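Local structure of ARF GTPase-activating protein GIT1 (Rattus norvegicus, 6IUH) at residues N26-E29 / L30-A33; Q84-C87 / R88-V91; V99-Q102 / L103-Q106; T105-V108 / I109-A112. The protein probably stimulates GTP hydrolysis by ARF GTPases and, through the C-terminal helical bundle described here, binds a partner protein. All coordinates share one frame; numbering follows the deposited sequence.

In the fold
The chain folds as a bundle of four helices, and the four contacts lie on three of them and on the turn that follows helix 67-87. Contact 4, on helix 101-128, is the hub: Leu30 CD2 of contact 1 packs 3.7 Å from Val108 CG1, while Cys87 SG of contact 2 approaches Val108 CG2 at 4.0 Å. Contacts 3 and 4 share Thr105 and Gln106 and follow each other along one helix. Contact 2 meets contact 3 where Thr90 CG2 lies 3.5 Å from Leu104 CD2. Contacts 1 and 2 do not touch, their centres being about 15 Å apart. Residues of contacts 1, 3 and 4 also reach the chain of another protein, which leaves contact 2 untouched.

Contact 1: N26-E29 / L30-A33; sequences NIQE and LLRA
Arg32 and Glu29, one helical turn apart, run side by side in the same direction and meet in a salt bridge. Followed outward, the arginine begins with CB at 3.4 Å from Glu29 O. Its chain then continues extended until CD, 4.1 Å from Glu29 OE1, where a bend (chi3 72°) turns the guanidinium back toward the carboxylate. NE donates to Glu29 OE2 at 2.9 Å, with the oxygen lying in the guanidinium plane although the nitrogen stands above the plane of the carboxylate; a weak second bond runs from NE to Glu29 OE1. The carboxylate and guanidinium planes are 48° apart, so the two groups do not lie flat against each other. NH1 also faces Glu29 OE2, but at a doubtfully short distance, and Arg32 is modelled in two conformers. At the tip, NH2 finds a second carboxylate in Glu36. The pair's own backbone keeps ordinary helical bonds, Ala33 N to Glu29 O (3.0 Å) and Arg32 N to Gln28 O (3.1 Å). Elsewhere on the turn, Gln28 NE2 bonds to a polar side chain of another protein. Asn26 and Leu30 pack on helix 42-57, and Ile27 and Leu30 on helix 101-128, so this turn of helix 13-35 bridges two neighbours within the four-helix bundle.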
ATOM      1  N   ASN A  26      -4.095  -6.223  -4.160  1.00 28.80           N
ATOM      2  CA  ASN A  26      -2.860  -6.130  -4.926  1.00 27.93           C
ATOM      3  C   ASN A  26      -1.628  -6.154  -4.028  1.00 25.79           C
ATOM      4  O   ASN A  26      -0.591  -6.705  -4.398  1.00 26.72           O
ATOM      5  CB  ASN A  26      -2.861  -4.866  -5.788  1.00 27.27           C
ATOM      6  CG  ASN A  26      -3.844  -4.949  -6.942  1.00 37.11           C
ATOM      7  OD1 ASN A  26      -4.122  -6.031  -7.459  1.00 45.02           O
ATOM      8  ND2 ASN A  26      -4.371  -3.803  -7.355  1.00 35.63           N
ATOM      9  N   ILE A  27      -1.743  -5.554  -2.848  1.00 26.47           N
ATOM     10  CA  ILE A  27      -0.679  -5.632  -1.856  1.00 26.88           C
ATOM     11  C   ILE A  27      -0.530  -7.067  -1.357  1.00 24.86           C
ATOM     12  O   ILE A  27       0.585  -7.556  -1.162  1.00 27.35           O
ATOM     13  CB  ILE A  27      -0.939  -4.689  -0.668  1.00 25.11           C
ATOM     14  CG1 ILE A  27      -0.763  -3.236  -1.108  1.00 22.55           C
ATOM     15  CG2 ILE A  27       0.000  -5.008   0.490  1.00 24.42           C
ATOM     16  CD1 ILE A  27      -1.050  -2.223  -0.015  1.00 24.78           C
ATOM     17  N   GLN A  28      -1.657  -7.747  -1.167  1.00 25.99           N
ATOM     18  CA  GLN A  28      -1.638  -9.145  -0.744  1.00 26.91           C
ATOM     19  C   GLN A  28      -0.897 -10.020  -1.753  1.00 29.87           C
ATOM     20  O   GLN A  28      -0.159 -10.930  -1.378  1.00 25.50           O
ATOM     21  CB  GLN A  28      -3.060  -9.672  -0.546  1.00 33.33           C
ATOM     22  CG  GLN A  28      -3.125 -10.994   0.198  1.00 39.15           C
ATOM     23  CD  GLN A  28      -2.730 -10.860   1.658  1.00 41.27           C
ATOM     24  OE1 GLN A  28      -3.444 -10.246   2.453  1.00 49.25           O
ATOM     25  NE2 GLN A  28      -1.587 -11.430   2.018  1.00 36.07           N
ATOM     26  N   GLU A  29      -1.095  -9.736  -3.036  1.00 30.07           N
ATOM     27  CA  GLU A  29      -0.444 -10.499  -4.095  1.00 31.76           C
ATOM     28  C   GLU A  29       1.056 -10.217  -4.119  1.00 24.88           C
ATOM     29  O   GLU A  29       1.861 -11.110  -4.390  1.00 29.15           O
ATOM     30  CB  GLU A  29      -1.073 -10.179  -5.452  1.00 39.98           C
ATOM     31  CG  GLU A  29      -0.484 -10.961  -6.615  1.00 47.63           C
ATOM     32  CD  GLU A  29      -0.715 -12.457  -6.496  1.00 58.31           C
ATOM     33  OE1 GLU A  29      -1.714 -12.863  -5.867  1.00 58.65           O
ATOM     34  OE2 GLU A  29       0.109 -13.228  -7.034  1.00 58.48           O
ATOM     35  N   LEU A  30       1.424  -8.972  -3.832  1.00 26.25           N
ATOM     36  CA  LEU A  30       2.830  -8.589  -3.741  1.00 26.91           C
ATOM     37  C   LEU A  30       3.524  -9.323  -2.601  1.00 24.01           C
ATOM     38  O   LEU A  30       4.643  -9.812  -2.755  1.00 27.73           O
ATOM     39  CB  LEU A  30       2.967  -7.079  -3.546  1.00 29.37           C
ATOM     40  CG  LEU A  30       4.382  -6.569  -3.272  1.00 28.62           C
ATOM     41  CD1 LEU A  30       5.297  -6.865  -4.452  1.00 29.66           C
ATOM     42  CD2 LEU A  30       4.366  -5.079  -2.966  1.00 31.92           C
ATOM     43  N   LEU A  31       2.854  -9.395  -1.454  1.00 21.27           N
ATOM     44  CA  LEU A  31       3.399 -10.096  -0.296  1.00 23.21           C
ATOM     45  C   LEU A  31       3.585 -11.577  -0.604  1.00 27.17           C
ATOM     46  O   LEU A  31       4.553 -12.199  -0.163  1.00 28.02           O
ATOM     47  CB  LEU A  31       2.488  -9.922   0.922  1.00 23.51           C
ATOM     48  CG  LEU A  31       2.948 -10.641   2.191  1.00 33.76           C
ATOM     49  CD1 LEU A  31       4.353 -10.201   2.571  1.00 28.99           C
ATOM     50  CD2 LEU A  31       1.974 -10.383   3.331  1.00 34.72           C
ATOM     51  N   ARG A  32       2.652 -12.134  -1.367  1.00 26.08           N
ATOM     52  CA  ARG A  32       2.732 -13.531  -1.779  0.53 26.90           C
ATOM     53  C   ARG A  32       3.941 -13.753  -2.678  1.00 28.40           C
ATOM     54  O   ARG A  32       4.645 -14.756  -2.557  1.00 27.84           O
ATOM     55  CB  ARG A  32       1.453 -13.957  -2.505  0.53 28.35           C
ATOM     56  CG  ARG A  32       1.391 -15.446  -2.821  0.53 33.77           C
ATOM     57  CD  ARG A  32       0.181 -15.791  -3.676  0.53 39.78           C
ATOM     58  NE  ARG A  32       0.321 -15.311  -5.049  0.53 40.19           N
ATOM     59  CZ  ARG A  32       0.791 -16.047  -6.052  0.53 43.56           C
ATOM     60  NH1 ARG A  32       0.883 -15.529  -7.270  0.53 45.32           N
ATOM     61  NH2 ARG A  32       1.164 -17.301  -5.841  0.53 42.66           N
ATOM     62  N   ALA A  33       4.178 -12.805  -3.580  1.00 32.56           N
ATOM     63  CA  ALA A  33       5.315 -12.883  -4.490  1.00 32.20           C
ATOM     64  C   ALA A  33       6.629 -12.851  -3.718  1.00 32.89           C
ATOM     65  O   ALA A  33       7.556 -13.606  -4.016  1.00 38.54           O
ATOM     66  CB  ALA A  33       5.266 -11.748  -5.502  1.00 33.23           C
TER

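Contact 2: Q84-C87 / R88-V91; sequences QSEC and RKTV
Thr90 closes on Cys87 through the backbone, its N donating to Cys87 O at 3.1 Å in a nearly straight bond (166°). The nitrogen stands above the carbonyl plane. Thr90 OG1 lies 2.9 Å from the same oxygen, Cys87 O. That proximity follows from the crowded position of OG1, between the backbone N and the carbonyl carbon (chi1 68°), which also leaves CG2 near Cys87 O. One residue earlier, Lys89 N reaches Glu86 O at 3.3 Å, again from above the plane. Both bonds span three residues, the spacing of a 3-10 turn, and mark how helix 67-87 tightens and gives way to the loop that leads to helix 101-128, the last of the four-helix bundle. Around this turn the longer side chains fold back on the preceding one. Lys89 lies alongside Glu86, both pointing the same way, with its CG 3.1 Å from Glu86 O and its CE 3.2 Å from Glu86 OE1. Its ammonium stays beyond salt-bridge range, Lys89 NZ to Glu86 OE1 being 4.3 Å, so the attraction between the charges is probably modest. On another side of the turn, Arg88 rests CG at 3.3 Å from Gln84 O before its outer chain leads away. Gln84 itself turns its amide NE2 to Glu47. The buried Cys87 packs on Ser46 of helix 42-57, and Thr90 touches Phe42 and Val43 there.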
ATOM      1  N   GLN A  84       7.441   1.758  -6.390  1.00 24.43           N
ATOM      2  CA  GLN A  84       7.732   1.694  -7.816  1.00 25.42           C
ATOM      3  C   GLN A  84       9.229   1.835  -8.062  1.00 28.15           C
ATOM      4  O   GLN A  84       9.795   1.154  -8.921  1.00 33.00           O
ATOM      5  CB  GLN A  84       6.960   2.785  -8.559  1.00 33.43           C
ATOM      6  CG  GLN A  84       6.838   2.571 -10.055  1.00 47.91           C
ATOM      7  CD  GLN A  84       5.982   3.633 -10.715  1.00 58.43           C
ATOM      8  OE1 GLN A  84       6.147   4.825 -10.458  1.00 56.09           O
ATOM      9  NE2 GLN A  84       5.053   3.204 -11.560  1.00 66.43           N
ATOM     10  N   SER A  85       9.866   2.721  -7.300  1.00 34.10           N
ATOM     11  CA  SER A  85      11.304   2.937  -7.408  1.00 37.28           C
ATOM     12  C   SER A  85      12.084   1.686  -7.028  1.00 39.35           C
ATOM     13  O   SER A  85      13.066   1.330  -7.676  1.00 39.09           O
ATOM     14  CB  SER A  85      11.741   4.105  -6.522  1.00 36.28           C
ATOM     15  OG  SER A  85      11.156   5.323  -6.954  1.00 38.90           O
ATOM     16  N   GLU A  86      11.640   1.025  -5.967  1.00 29.22           N
ATOM     17  CA  GLU A  86      12.331  -0.149  -5.456  1.00 31.63           C
ATOM     18  C   GLU A  86      12.206  -1.351  -6.387  1.00 32.29           C
ATOM     19  O   GLU A  86      13.166  -2.090  -6.587  1.00 34.76           O
ATOM     20  CB  GLU A  86      11.799  -0.502  -4.066  1.00 36.14           C
ATOM     21  CG  GLU A  86      12.230   0.473  -2.986  1.00 36.76           C
ATOM     22  CD  GLU A  86      13.710   0.362  -2.668  1.00 48.53           C
ATOM     23  OE1 GLU A  86      14.290  -0.719  -2.906  1.00 51.49           O
ATOM     24  OE2 GLU A  86      14.292   1.353  -2.180  1.00 55.27           O
ATOM     25  N   CYS A  87      11.024  -1.541  -6.962  1.00 36.78           N
ATOM     26  CA  CYS A  87      10.768  -2.721  -7.779  1.00 39.71           C
ATOM     27  C   CYS A  87      11.499  -2.713  -9.121  1.00 51.44           C
ATOM     28  O   CYS A  87      11.660  -3.763  -9.744  1.00 49.30           O
ATOM     29  CB  CYS A  87       9.267  -2.880  -8.011  1.00 35.53           C
ATOM     30  SG  CYS A  87       8.367  -3.378  -6.535  1.00 37.29           S
ATOM     31  N   ARG A  88      11.957  -1.544  -9.559  1.00 47.98           N
ATOM     32  CA  ARG A  88      12.682  -1.451 -10.826  1.00 50.43           C
ATOM     33  C   ARG A  88      14.024  -2.180 -10.776  1.00 50.72           C
ATOM     34  O   ARG A  88      14.674  -2.363 -11.804  1.00 54.84           O
ATOM     35  CB  ARG A  88      12.898   0.013 -11.219  1.00 39.03           C
ATOM     36  CG  ARG A  88      11.628   0.732 -11.645  1.00 38.18           C
ATOM     37  CD  ARG A  88      11.896   2.164 -12.084  1.00 37.71           C
ATOM     38  NE  ARG A  88      12.639   2.231 -13.338  1.00 47.92           N
ATOM     39  CZ  ARG A  88      13.913   2.596 -13.433  1.00 52.98           C
ATOM     40  NH1 ARG A  88      14.591   2.934 -12.346  1.00 52.26           N
ATOM     41  NH2 ARG A  88      14.508   2.629 -14.618  1.00 45.27           N
ATOM     42  N   LYS A  89      14.436  -2.601  -9.584  1.00 50.06           N
ATOM     43  CA  LYS A  89      15.702  -3.309  -9.431  1.00 43.05           C
ATOM     44  C   LYS A  89      15.577  -4.778  -9.830  1.00 44.96           C
ATOM     45  O   LYS A  89      16.582  -5.474  -9.968  1.00 47.96           O
ATOM     46  CB  LYS A  89      16.209  -3.194  -7.991  1.00 46.68           C
ATOM     47  CG  LYS A  89      16.179  -1.773  -7.439  1.00 46.53           C
ATOM     48  CD  LYS A  89      16.740  -1.709  -6.027  1.00 52.30           C
ATOM     49  CE  LYS A  89      16.378  -0.398  -5.350  1.00 55.33           C
ATOM     50  NZ  LYS A  89      16.708   0.785  -6.189  1.00 60.94           N
ATOM     51  N   THR A  90      14.347  -5.249 -10.018  1.00 43.62           N
ATOM     52  CA  THR A  90      14.120  -6.639 -10.409  1.00 45.77           C
ATOM     53  C   THR A  90      14.213  -6.791 -11.921  1.00 53.00           C
ATOM     54  O   THR A  90      14.212  -7.906 -12.446  1.00 55.07           O
ATOM     55  CB  THR A  90      12.747  -7.165  -9.933  1.00 51.02           C
ATOM     56  OG1 THR A  90      11.692  -6.497 -10.634  1.00 42.47           O
ATOM     57  CG2 THR A  90      12.578  -6.949  -8.442  1.00 54.75           C
ATOM     58  N   VAL A  91      14.305  -5.662 -12.616  1.00 37.15           N
ATOM     59  CA  VAL A  91      14.462  -5.663 -14.066  1.00 49.68           C
ATOM     60  C   VAL A  91      15.702  -4.879 -14.517  1.00 56.56           C
ATOM     61  O   VAL A  91      15.585  -3.909 -15.267  1.00 51.45           O
ATOM     62  CB  VAL A  91      13.206  -5.076 -14.760  1.00 60.78           C
ATOM     63  CG1 VAL A  91      12.089  -6.108 -14.814  1.00 59.80           C
ATOM     64  CG2 VAL A  91      12.735  -3.816 -14.045  1.00 56.53           C
TER

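Contact 3: V99-Q102 / L103-Q106; sequences VDFQ and LLTQ
Asp100 reaches Leu103 because its CG stands opposite the backbone N (chi1 -168°), which carries the carboxylate over the first turn of helix 101-128. OD1 accepts from Leu103 N at 3.0 Å in an almost perfectly straight bond (178°), the nitrogen standing above the carboxylate plane. This is a classical N-cap, a side chain taking the place of the missing helical carbonyl in the last helix of a four-helix bundle; the carboxylate's negative charge probably also suits the positive end of the helix dipole. In Thr105, chi1 of -61° sets OG1 opposite its carbonyl carbon, from where it donates to Phe101 O at 2.8 Å. Thr105 N donates to that oxygen too, and the two donors arrive from opposite faces of the carbonyl plane, gripping it twice. Thr105 also packs on an apolar side chain of another protein. Farther round, a water donates to Gln102 OE1 and accepts from Gln106 NE2, joining the two amides across one turn. A leucine in place of Gln106 would probably leave this water without its amide donor and break the link to Gln102. On the inner side Val99, just before the cap, and Leu104 meet as a hydrophobic staple, Val99 CG1 to Leu104 CD2 being 4.4 Å. Leu104 CD2 also comes obliquely to Phe101 CD1 at 4.0 Å, while Val99 CG1 sits 4.1 Å above the plane of the Phe101 ring, over its centre.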
ATOM      1  N   VAL A  99      21.856  -8.547  -7.484  1.00 42.21           N
ATOM      2  CA  VAL A  99      20.840  -7.815  -6.726  1.00 35.03           C
ATOM      3  C   VAL A  99      20.728  -8.388  -5.314  1.00 33.21           C
ATOM      4  O   VAL A  99      20.678  -9.605  -5.138  1.00 36.56           O
ATOM      5  CB  VAL A  99      19.450  -7.879  -7.408  1.00 40.03           C
ATOM      6  CG1 VAL A  99      18.373  -7.225  -6.531  1.00 36.03           C
ATOM      7  CG2 VAL A  99      19.488  -7.239  -8.788  1.00 40.65           C
ATOM      8  N   ASP A 100      20.698  -7.513  -4.313  1.00 30.85           N
ATOM      9  CA  ASP A 100      20.471  -7.936  -2.934  1.00 29.36           C
ATOM     10  C   ASP A 100      18.972  -8.124  -2.721  1.00 28.29           C
ATOM     11  O   ASP A 100      18.260  -7.168  -2.433  1.00 28.34           O
ATOM     12  CB  ASP A 100      21.037  -6.907  -1.946  1.00 40.59           C
ATOM     13  CG  ASP A 100      21.097  -7.428  -0.512  1.00 40.79           C
ATOM     14  OD1 ASP A 100      20.252  -8.262  -0.124  1.00 33.06           O
ATOM     15  OD2 ASP A 100      21.997  -6.993   0.238  1.00 47.46           O
ATOM     16  N   PHE A 101      18.500  -9.359  -2.867  1.00 28.30           N
ATOM     17  CA  PHE A 101      17.070  -9.633  -2.792  1.00 29.27           C
ATOM     18  C   PHE A 101      16.528  -9.538  -1.368  1.00 26.19           C
ATOM     19  O   PHE A 101      15.343  -9.283  -1.168  1.00 27.57           O
ATOM     20  CB  PHE A 101      16.764 -11.009  -3.386  1.00 35.00           C
ATOM     21  CG  PHE A 101      16.923 -11.063  -4.878  1.00 48.00           C
ATOM     22  CD1 PHE A 101      15.895 -10.652  -5.711  1.00 40.98           C
ATOM     23  CD2 PHE A 101      18.105 -11.503  -5.448  1.00 42.96           C
ATOM     24  CE1 PHE A 101      16.038 -10.689  -7.081  1.00 36.33           C
ATOM     25  CE2 PHE A 101      18.253 -11.545  -6.820  1.00 45.46           C
ATOM     26  CZ  PHE A 101      17.219 -11.137  -7.636  1.00 40.14           C
ATOM     27  N   GLN A 102      17.396  -9.733  -0.381  1.00 27.60           N
ATOM     28  CA  GLN A 102      16.990  -9.579   1.011  1.00 29.12           C
ATOM     29  C   GLN A 102      16.666  -8.120   1.295  1.00 28.32           C
ATOM     30  O   GLN A 102      15.596  -7.797   1.809  1.00 26.96           O
ATOM     31  CB  GLN A 102      18.084 -10.078   1.955  1.00 39.07           C
ATOM     32  CG  GLN A 102      18.389 -11.560   1.812  1.00 45.18           C
ATOM     33  CD  GLN A 102      17.200 -12.436   2.150  1.00 47.73           C
ATOM     34  OE1 GLN A 102      16.357 -12.074   2.970  1.00 52.47           O
ATOM     35  NE2 GLN A 102      17.126 -13.599   1.514  1.00 51.21           N
ATOM     36  N   LEU A 103      17.600  -7.243   0.951  1.00 28.56           N
ATOM     37  CA  LEU A 103      17.401  -5.810   1.108  1.00 28.29           C
ATOM     38  C   LEU A 103      16.213  -5.333   0.277  1.00 36.03           C
ATOM     39  O   LEU A 103      15.392  -4.549   0.748  1.00 28.80           O
ATOM     40  CB  LEU A 103      18.668  -5.050   0.715  1.00 29.16           C
ATOM     41  CG  LEU A 103      18.573  -3.525   0.727  1.00 34.22           C
ATOM     42  CD1 LEU A 103      18.177  -3.020   2.108  1.00 40.41           C
ATOM     43  CD2 LEU A 103      19.891  -2.907   0.281  1.00 40.19           C
ATOM     44  N   LEU A 104      16.125  -5.820  -0.958  1.00 30.56           N
ATOM     45  CA  LEU A 104      15.028  -5.469  -1.854  1.00 29.39           C
ATOM     46  C   LEU A 104      13.666  -5.810  -1.260  1.00 28.27           C
ATOM     47  O   LEU A 104      12.776  -4.964  -1.194  1.00 28.68           O
ATOM     48  CB  LEU A 104      15.190  -6.181  -3.193  1.00 34.17           C
ATOM     49  CG  LEU A 104      13.973  -6.118  -4.115  1.00 31.17           C
ATOM     50  CD1 LEU A 104      13.759  -4.703  -4.629  1.00 33.41           C
ATOM     51  CD2 LEU A 104      14.138  -7.103  -5.264  1.00 35.90           C
ATOM     52  N   THR A 105      13.510  -7.061  -0.839  1.00 24.24           N
ATOM     53  CA  THR A 105      12.254  -7.529  -0.267  1.00 24.31           C
ATOM     54  C   THR A 105      11.882  -6.727   0.975  1.00 26.23           C
ATOM     55  O   THR A 105      10.717  -6.368   1.166  1.00 24.64           O
ATOM     56  CB  THR A 105      12.327  -9.023   0.086  1.00 28.87           C
ATOM     57  OG1 THR A 105      12.586  -9.776  -1.104  1.00 30.76           O
ATOM     58  CG2 THR A 105      11.019  -9.494   0.697  1.00 29.37           C
ATOM     59  N   GLN A 106      12.874  -6.437   1.811  1.00 25.97           N
ATOM     60  CA  GLN A 106      12.642  -5.613   2.993  1.00 22.97           C
ATOM     61  C   GLN A 106      12.073  -4.252   2.612  1.00 26.08           C
ATOM     62  O   GLN A 106      11.065  -3.817   3.169  1.00 25.01           O
ATOM     63  CB  GLN A 106      13.933  -5.433   3.794  1.00 22.84           C
ATOM     64  CG  GLN A 106      14.411  -6.701   4.494  1.00 26.97           C
ATOM     65  CD  GLN A 106      15.857  -6.609   4.940  1.00 32.04           C
ATOM     66  OE1 GLN A 106      16.467  -5.542   4.886  1.00 31.20           O
ATOM     67  NE2 GLN A 106      16.416  -7.732   5.377  1.00 32.49           N
TER
HETATM   68  O   HOH W   1      15.237 -10.589   5.456  1.00 39.68           O

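Contact 4: T105-V108 / I109-A112; sequences TQQV and IQCA
Gln107 and Gln110 lie side by side and point the same way, their amide planes turned 62° against each other. The closest approach between the two groups is NE2 of Gln107 to NE2 of Gln110, 3.6 Å. Two donors have no bond to offer each other; the two amides share a partner, OE1 of each accepting from Arg82 NH2 on helix 67-87, which probably keeps them together. Gln107 reaches this place by a bend (chi2 -60°), whereas Gln110 runs extended beyond CG. Its CG passes 3.1 Å from Gln106 O, on the way to the shared guanidinium. Their backbone keeps the regular bonding of an alpha helix, each N-H donating four residues back, as in Gln110 N to Gln106 O at 3.1 Å. This is helix 101-128 within the four-helix bundle: Val108 and Cys111 turn to Leu83 of helix 67-87, Ala112 to Ile27 of helix 13-35. An alanine at Gln110 would be likely to leave Arg82 NH2 with one fewer acceptor and Gln107 without the flank that lies along it. On another side of the helix, Thr105 and Ile109 are likewise aligned, CG2 of Thr105 touching CD1 of Ile109 at 3.8 Å. Ile109 packs on an apolar side chain of another protein, and Gln110 on an aromatic one there.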
ATOM      1  N   THR A 105      13.510  -7.061  -0.839  1.00 24.24           N
ATOM      2  CA  THR A 105      12.254  -7.529  -0.267  1.00 24.31           C
ATOM      3  C   THR A 105      11.882  -6.727   0.975  1.00 26.23           C
ATOM      4  O   THR A 105      10.717  -6.368   1.166  1.00 24.64           O
ATOM      5  CB  THR A 105      12.327  -9.023   0.086  1.00 28.87           C
ATOM      6  OG1 THR A 105      12.586  -9.776  -1.104  1.00 30.76           O
ATOM      7  CG2 THR A 105      11.019  -9.494   0.697  1.00 29.37           C
ATOM      8  N   GLN A 106      12.874  -6.437   1.811  1.00 25.97           N
ATOM      9  CA  GLN A 106      12.642  -5.613   2.993  1.00 22.97           C
ATOM     10  C   GLN A 106      12.073  -4.252   2.612  1.00 26.08           C
ATOM     11  O   GLN A 106      11.065  -3.817   3.169  1.00 25.01           O
ATOM     12  CB  GLN A 106      13.933  -5.433   3.794  1.00 22.84           C
ATOM     13  CG  GLN A 106      14.411  -6.701   4.494  1.00 26.97           C
ATOM     14  CD  GLN A 106      15.857  -6.609   4.940  1.00 32.04           C
ATOM     15  OE1 GLN A 106      16.467  -5.542   4.886  1.00 31.20           O
ATOM     16  NE2 GLN A 106      16.416  -7.732   5.377  1.00 32.49           N
ATOM     17  N   GLN A 107      12.711  -3.590   1.653  1.00 24.41           N
ATOM     18  CA  GLN A 107      12.284  -2.259   1.242  1.00 22.18           C
ATOM     19  C   GLN A 107      10.894  -2.291   0.613  1.00 22.94           C
ATOM     20  O   GLN A 107      10.069  -1.412   0.864  1.00 28.33           O
ATOM     21  CB  GLN A 107      13.296  -1.653   0.271  1.00 24.48           C
ATOM     22  CG  GLN A 107      14.633  -1.314   0.916  1.00 29.64           C
ATOM     23  CD  GLN A 107      14.491  -0.311   2.046  1.00 34.90           C
ATOM     24  OE1 GLN A 107      13.839   0.723   1.894  1.00 37.53           O
ATOM     25  NE2 GLN A 107      15.096  -0.616   3.188  1.00 34.43           N
ATOM     26  N   VAL A 108      10.637  -3.316  -0.193  1.00 22.03           N
ATOM     27  CA  VAL A 108       9.349  -3.464  -0.859  1.00 21.44           C
ATOM     28  C   VAL A 108       8.206  -3.626   0.153  1.00 24.85           C
ATOM     29  O   VAL A 108       7.174  -2.964   0.041  1.00 27.58           O
ATOM     30  CB  VAL A 108       9.372  -4.661  -1.834  1.00 26.84           C
ATOM     31  CG1 VAL A 108       7.966  -5.060  -2.243  1.00 34.50           C
ATOM     32  CG2 VAL A 108      10.215  -4.321  -3.057  1.00 31.92           C
ATOM     33  N   ILE A 109       8.399  -4.485   1.150  1.00 25.90           N
ATOM     34  CA  ILE A 109       7.365  -4.707   2.159  1.00 20.77           C
ATOM     35  C   ILE A 109       7.153  -3.462   3.034  1.00 26.09           C
ATOM     36  O   ILE A 109       6.028  -3.175   3.447  1.00 25.01           O
ATOM     37  CB  ILE A 109       7.699  -5.929   3.048  1.00 18.55           C
ATOM     38  CG1 ILE A 109       7.765  -7.197   2.191  1.00 22.05           C
ATOM     39  CG2 ILE A 109       6.655  -6.106   4.145  1.00 19.91           C
ATOM     40  CD1 ILE A 109       8.198  -8.429   2.950  1.00 25.81           C
ATOM     41  N   GLN A 110       8.221  -2.713   3.301  1.00 23.22           N
ATOM     42  CA  GLN A 110       8.094  -1.445   4.029  1.00 23.27           C
ATOM     43  C   GLN A 110       7.156  -0.483   3.295  1.00 23.34           C
ATOM     44  O   GLN A 110       6.281   0.140   3.903  1.00 20.66           O
ATOM     45  CB  GLN A 110       9.458  -0.776   4.222  1.00 25.41           C
ATOM     46  CG  GLN A 110      10.421  -1.517   5.134  1.00 27.55           C
ATOM     47  CD  GLN A 110      11.681  -0.716   5.396  1.00 29.69           C
ATOM     48  OE1 GLN A 110      11.705   0.499   5.204  1.00 31.47           O
ATOM     49  NE2 GLN A 110      12.737  -1.392   5.837  1.00 26.45           N
ATOM     50  N   CYS A 111       7.347  -0.370   1.985  1.00 24.58           N
ATOM     51  CA  CYS A 111       6.499   0.476   1.151  1.00 25.07           C
ATOM     52  C   CYS A 111       5.036   0.058   1.204  1.00 29.13           C
ATOM     53  O   CYS A 111       4.150   0.897   1.367  1.00 21.36           O
ATOM     54  CB  CYS A 111       6.987   0.452  -0.295  1.00 25.62           C
ATOM     55  SG  CYS A 111       8.610   1.181  -0.518  1.00 28.85           S
ATOM     56  N   ALA A 112       4.791  -1.241   1.062  1.00 24.69           N
ATOM     57  CA  ALA A 112       3.435  -1.776   1.085  1.00 27.42           C
ATOM     58  C   ALA A 112       2.776  -1.544   2.440  1.00 23.44           C
ATOM     59  O   ALA A 112       1.577  -1.264   2.519  1.00 20.66           O
ATOM     60  CB  ALA A 112       3.446  -3.260   0.749  1.00 29.85           C
TER